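Local coordinates for phosphoribosylformylglycinamidine synthase 2 (Thermus thermophilus, PDB 3VIU), which belongs to the PurM-like, AIR synthase-related family, repeats its N- and C-terminal domain pair within one chain, and holds adenosine-5'-diphosphate and a magnesium ion, at residues Thr439-Ala444 with Val544-Val549; Val72-Gly77 with Lys479-Thr484. All coordinates share one frame; numbering follows the deposited sequence.

Contact 1 (Thr439-Ala444 with Val544-Val549); sequences TRLGVA and VGVLEV
Gly442 and Leu547 exchange two backbone hydrogen bonds, Gly442 N to Leu547 O at 2.8 Å and Leu547 N to Gly442 O at 2.9 Å. Ala444 and Gly545 form the next such pair, and Val549 N to Arg440 O carries the pairing one step past strand 544-548. Strands 441-444 and 544-548 run antiparallel, their directions 152° apart.

The apolar contacts fall on both faces of the sheet. On one, Val443 CG1 meets Val544 CG1 at 3.7 Å, next to Leu178; on the other, Ala444 CB lies 4.3 Å from Leu547 CD2. Gly442 has no side chain, and Leu547 CD2 makes a tight methyl-to-carbonyl contact with Gly442 O at 3.1 Å.

The charged pair lies at the outer end of the contact. A bend at chi3 (53°) lays the Arg440 guanidinium alongside Glu548, with OE2 over one face, offset from its centre, and the two planar groups inclined by 41°. Arg440 NH2 is 3.4 Å from Glu548 OE1, a salt bridge in which no N-H points at the oxygen; Lys551 also pairs with OE1.

Directional backbone bonds thus set the register, whereas the outer ion pair probably contributes attraction without fixing orientation.

Contact 2 (Val72-Gly77 with Lys479-Thr484); sequences VRVGEG and KPLAYT
The interface between the sheets of the two N-terminal AIR synthase-related domains brings Val72 against Leu481 and Ala482. Strand 70-75 belongs to the first domain's sheet and strand 479-488 to the second's. The short segments come no closer than 7.8 Å between axes, at 154° between their directions, too far for backbone pairing, and the contact is mostly apolar, with one methyl also resting on a backbone carbonyl.

Val72 supplies both of its methyl branches. With chi1 at -59°, CG1 stands anti to the carbonyl carbon and reaches Ala482 CB at 3.7 Å, while CG2, set between the backbone N and the carbonyl carbon, meets Leu481 CD1 at 4.0 Å. That same Leu481 methyl lies 3.5 Å from Arg73 O and 4.1 Å from Val74 CG1, so a single CD1 spans three consecutive residues. The Leu481 side chain passes Val74 at about a right angle. This meeting of two sheets within one chain is consistent with the pseudo-dimer of PurM-like domains known in this family.

Just beyond the packed valines, Val74 and Gly75 both face Trp78 in a classic beta bulge, where Gly75 takes a positive phi of 107°. Phe82 and Val80 of strand 78-86 flank Val72 and Val74, and Ala60 adds to the packing at Leu481. Arg73 turns its guanidinium away to a salt bridge with Glu183.

Overall arrangement
Contact 1 lies inside one sheet and contact 2 between two, yet strands 538-548 and 479-488 are neighbours in the second domain's sheet and join them: Val544 O probably accepts a hydrogen bond from Leu481 N at 2.8 Å. Their centres are 9 Å apart. Contact 1, only partly buried, combines a backbone ladder with an ion pair at its outer end; contact 2, smaller (156 against 512 Å²) and mostly buried, relies on methyl groups. The first domain touches contact 1 too, since Leu441 CD1 lies 3.5 Å from Gly75 O. Thus strand 479-488 works both ways: one edge pairs with 538-548, while Leu481 and Ala482 meet the other domain.

Contact 1 (Thr439-Ala444 with Val544-Val549)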
loop_
_atom_site.group_PDB
_atom_site.type_symbol
_atom_site.label_atom_id
_atom_site.label_comp_id
_atom_site.label_asym_id
_atom_site.label_seq_id
_atom_site.Cartn_x
_atom_site.Cartn_y
_atom_site.Cartn_z
ATOM N N THR A 439 3.919 -25.755 -5.251
ATOM C CA THR A 439 5.304 -25.321 -5.384
ATOM C C THR A 439 5.929 -25.122 -4.015
ATOM O O THR A 439 5.278 -25.296 -2.985
ATOM C CB THR A 439 5.427 -23.971 -6.120
ATOM O OG1 THR A 439 5.191 -22.896 -5.196
ATOM C CG2 THR A 439 4.430 -23.892 -7.269
ATOM N N ARG A 440 7.199 -24.739 -4.017
ATOM C CA ARG A 440 7.921 -24.481 -2.784
ATOM C C ARG A 440 7.999 -22.974 -2.603
ATOM O O ARG A 440 8.629 -22.478 -1.675
ATOM C CB ARG A 440 9.319 -25.053 -2.889
ATOM C CG ARG A 440 9.332 -26.513 -3.290
ATOM C CD ARG A 440 10.748 -26.968 -3.503
ATOM N NE ARG A 440 11.562 -26.659 -2.338
ATOM C CZ ARG A 440 12.881 -26.761 -2.314
ATOM N NH1 ARG A 440 13.527 -27.163 -3.403
ATOM N NH2 ARG A 440 13.548 -26.467 -1.202
ATOM N N LEU A 441 7.339 -22.255 -3.502
ATOM C CA LEU A 441 7.344 -20.804 -3.482
ATOM C C LEU A 441 6.408 -20.155 -2.476
ATOM O O LEU A 441 5.300 -20.632 -2.214
ATOM C CB LEU A 441 7.024 -20.267 -4.876
ATOM C CG LEU A 441 8.004 -20.679 -5.974
ATOM C CD1 LEU A 441 7.466 -20.239 -7.324
ATOM C CD2 LEU A 441 9.369 -20.068 -5.697
ATOM N N GLY A 442 6.885 -19.044 -1.927
ATOM C CA GLY A 442 6.127 -18.269 -0.970
ATOM C C GLY A 442 6.322 -16.803 -1.304
ATOM O O GLY A 442 7.436 -16.375 -1.617
ATOM N N VAL A 443 5.236 -16.037 -1.260
ATOM C CA VAL A 443 5.281 -14.607 -1.552
ATOM C C VAL A 443 5.042 -13.835 -0.262
ATOM O O VAL A 443 4.032 -14.049 0.404
ATOM C CB VAL A 443 4.193 -14.227 -2.560
ATOM C CG1 VAL A 443 4.299 -12.758 -2.909
ATOM C CG2 VAL A 443 4.314 -15.104 -3.801
ATOM N N ALA A 444 5.972 -12.947 0.090
ATOM C CA ALA A 444 5.851 -12.150 1.305
ATOM C C ALA A 444 5.489 -10.703 0.971
ATOM O O ALA A 444 5.941 -10.157 -0.035
ATOM C CB ALA A 444 7.148 -12.197 2.094
ATOM N N VAL A 544 7.039 -6.457 -1.885
ATOM C CA VAL A 544 6.777 -7.851 -2.177
ATOM C C VAL A 544 8.112 -8.560 -2.343
ATOM O O VAL A 544 9.054 -8.005 -2.900
ATOM C CB VAL A 544 5.946 -8.026 -3.477
ATOM C CG1 VAL A 544 5.876 -9.501 -3.855
ATOM C CG2 VAL A 544 4.540 -7.485 -3.274
ATOM N N GLY A 545 8.184 -9.786 -1.840
ATOM C CA GLY A 545 9.394 -10.574 -1.963
ATOM C C GLY A 545 9.024 -12.040 -2.080
ATOM O O GLY A 545 7.860 -12.396 -1.921
ATOM N N VAL A 546 10.001 -12.895 -2.359
ATOM C CA VAL A 546 9.721 -14.315 -2.473
ATOM C C VAL A 546 10.690 -15.125 -1.636
ATOM O O VAL A 546 11.771 -14.649 -1.286
ATOM C CB VAL A 546 9.809 -14.790 -3.933
ATOM C CG1 VAL A 546 11.203 -14.522 -4.483
ATOM C CG2 VAL A 546 9.465 -16.266 -4.016
ATOM N N LEU A 547 10.291 -16.351 -1.311
ATOM C CA LEU A 547 11.121 -17.238 -0.514
ATOM C C LEU A 547 10.638 -18.673 -0.688
ATOM O O LEU A 547 9.638 -18.921 -1.351
ATOM C CB LEU A 547 11.044 -16.855 0.966
ATOM C CG LEU A 547 9.706 -17.085 1.681
ATOM C CD1 LEU A 547 9.916 -16.948 3.176
ATOM C CD2 LEU A 547 8.660 -16.096 1.204
ATOM N N GLU A 548 11.367 -19.616 -0.111
ATOM C CA GLU A 548 10.965 -21.009 -0.173
ATOM C C GLU A 548 10.230 -21.222 1.125
ATOM O O GLU A 548 10.809 -21.071 2.197
ATOM C CB GLU A 548 12.174 -21.947 -0.242
ATOM C CG GLU A 548 13.028 -21.766 -1.484
ATOM C CD GLU A 548 13.964 -22.939 -1.727
ATOM O OE1 GLU A 548 14.711 -23.304 -0.786
ATOM O OE2 GLU A 548 13.948 -23.491 -2.858
ATOM N N VAL A 549 8.949 -21.547 1.024
ATOM C CA VAL A 549 8.109 -21.770 2.190
ATOM C C VAL A 549 8.804 -22.631 3.240
ATOM O O VAL A 549 8.558 -22.493 4.436
ATOM C CB VAL A 549 6.802 -22.449 1.779
ATOM C CG1 VAL A 549 5.897 -22.620 2.979
ATOM C CG2 VAL A 549 6.126 -21.627 0.716
#

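Contact 2 (Val72-Gly77 with Lys479-Thr484)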
loop_
_atom_site.group_PDB
_atom_site.type_symbol
_atom_site.label_atom_id
_atom_site.label_comp_id
_atom_site.label_asym_id
_atom_site.label_seq_id
_atom_site.Cartn_x
_atom_site.Cartn_y
_atom_site.Cartn_z
ATOM N N VAL A 72 6.354 -8.315 -10.939
ATOM C CA VAL A 72 7.708 -8.805 -10.746
ATOM C C VAL A 72 7.711 -10.317 -10.895
ATOM O O VAL A 72 6.688 -10.976 -10.695
ATOM C CB VAL A 72 8.255 -8.447 -9.345
ATOM C CG1 VAL A 72 8.251 -6.940 -9.161
ATOM C CG2 VAL A 72 7.432 -9.138 -8.263
ATOM N N ARG A 73 8.868 -10.856 -11.256
ATOM C CA ARG A 73 9.038 -12.293 -11.433
ATOM C C ARG A 73 9.303 -12.922 -10.067
ATOM O O ARG A 73 10.077 -12.377 -9.278
ATOM C CB ARG A 73 10.226 -12.548 -12.365
ATOM C CG ARG A 73 10.515 -14.001 -12.639
ATOM C CD ARG A 73 10.775 -14.191 -14.113
ATOM N NE ARG A 73 12.007 -13.553 -14.553
ATOM C CZ ARG A 73 12.294 -13.305 -15.825
ATOM N NH1 ARG A 73 11.430 -13.635 -16.774
ATOM N NH2 ARG A 73 13.451 -12.744 -16.151
ATOM N N VAL A 74 8.664 -14.053 -9.778
ATOM C CA VAL A 74 8.874 -14.712 -8.495
ATOM C C VAL A 74 9.455 -16.113 -8.659
ATOM O O VAL A 74 9.783 -16.777 -7.673
ATOM C CB VAL A 74 7.570 -14.783 -7.660
ATOM C CG1 VAL A 74 6.984 -13.382 -7.491
ATOM C CG2 VAL A 74 6.569 -15.704 -8.319
ATOM N N GLY A 75 9.580 -16.567 -9.903
ATOM C CA GLY A 75 10.163 -17.878 -10.141
ATOM C C GLY A 75 9.261 -19.016 -10.577
ATOM O O GLY A 75 8.033 -18.929 -10.512
ATOM N N GLU A 76 9.898 -20.098 -11.021
ATOM C CA GLU A 76 9.207 -21.286 -11.489
ATOM C C GLU A 76 8.056 -20.942 -12.437
ATOM O O GLU A 76 7.033 -21.628 -12.487
ATOM C CB GLU A 76 8.721 -22.113 -10.294
ATOM C CG GLU A 76 9.878 -22.577 -9.405
ATOM C CD GLU A 76 9.474 -23.577 -8.323
ATOM O OE1 GLU A 76 10.314 -23.846 -7.433
ATOM O OE2 GLU A 76 8.333 -24.102 -8.361
ATOM N N GLY A 77 8.240 -19.867 -13.195
ATOM C CA GLY A 77 7.228 -19.460 -14.150
ATOM C C GLY A 77 6.151 -18.539 -13.618
ATOM O O GLY A 77 5.309 -18.078 -14.390
ATOM N N LYS A 479 13.408 -12.284 -0.078
ATOM C CA LYS A 479 14.180 -11.189 -0.646
ATOM C C LYS A 479 13.311 -10.149 -1.348
ATOM O O LYS A 479 12.560 -10.472 -2.276
ATOM C CB LYS A 479 15.221 -11.700 -1.643
ATOM C CG LYS A 479 16.021 -10.568 -2.289
ATOM C CD LYS A 479 17.157 -11.094 -3.139
ATOM C CE LYS A 479 17.919 -9.961 -3.810
ATOM N NZ LYS A 479 19.014 -10.487 -4.690
ATOM N N PRO A 480 13.424 -8.880 -0.924
ATOM C CA PRO A 480 12.673 -7.750 -1.480
ATOM C C PRO A 480 12.853 -7.684 -2.991
ATOM O O PRO A 480 13.975 -7.573 -3.476
ATOM C CB PRO A 480 13.306 -6.544 -0.787
ATOM C CG PRO A 480 13.799 -7.102 0.499
ATOM C CD PRO A 480 14.393 -8.409 0.082
ATOM N N LEU A 481 11.759 -7.751 -3.735
ATOM C CA LEU A 481 11.853 -7.700 -5.190
ATOM C C LEU A 481 11.564 -6.311 -5.743
ATOM O O LEU A 481 12.177 -5.889 -6.711
ATOM C CB LEU A 481 10.894 -8.714 -5.818
ATOM C CG LEU A 481 11.172 -10.169 -5.448
ATOM C CD1 LEU A 481 10.093 -11.048 -6.042
ATOM C CD2 LEU A 481 12.546 -10.579 -5.952
ATOM N N ALA A 482 10.625 -5.605 -5.122
ATOM C CA ALA A 482 10.261 -4.261 -5.554
ATOM C C ALA A 482 9.244 -3.697 -4.585
ATOM O O ALA A 482 8.780 -4.399 -3.693
ATOM C CB ALA A 482 9.667 -4.292 -6.957
ATOM N N TYR A 483 8.896 -2.431 -4.752
ATOM C CA TYR A 483 7.907 -1.848 -3.872
ATOM C C TYR A 483 6.878 -1.031 -4.627
ATOM O O TYR A 483 7.001 -0.804 -5.823
ATOM C CB TYR A 483 8.570 -0.981 -2.802
ATOM C CG TYR A 483 9.086 0.344 -3.293
ATOM C CD1 TYR A 483 10.363 0.462 -3.845
ATOM C CD2 TYR A 483 8.297 1.490 -3.196
ATOM C CE1 TYR A 483 10.841 1.689 -4.284
ATOM C CE2 TYR A 483 8.763 2.720 -3.632
ATOM C CZ TYR A 483 10.033 2.814 -4.177
ATOM O OH TYR A 483 10.468 4.028 -4.637
ATOM N N THR A 484 5.853 -0.610 -3.899
ATOM C CA THR A 484 4.768 0.204 -4.422
ATOM C C THR A 484 4.613 1.285 -3.347
ATOM O O THR A 484 4.683 0.984 -2.150
ATOM C CB THR A 484 3.470 -0.634 -4.544
ATOM O OG1 THR A 484 2.439 0.149 -5.160
ATOM C CG2 THR A 484 3.004 -1.100 -3.166
#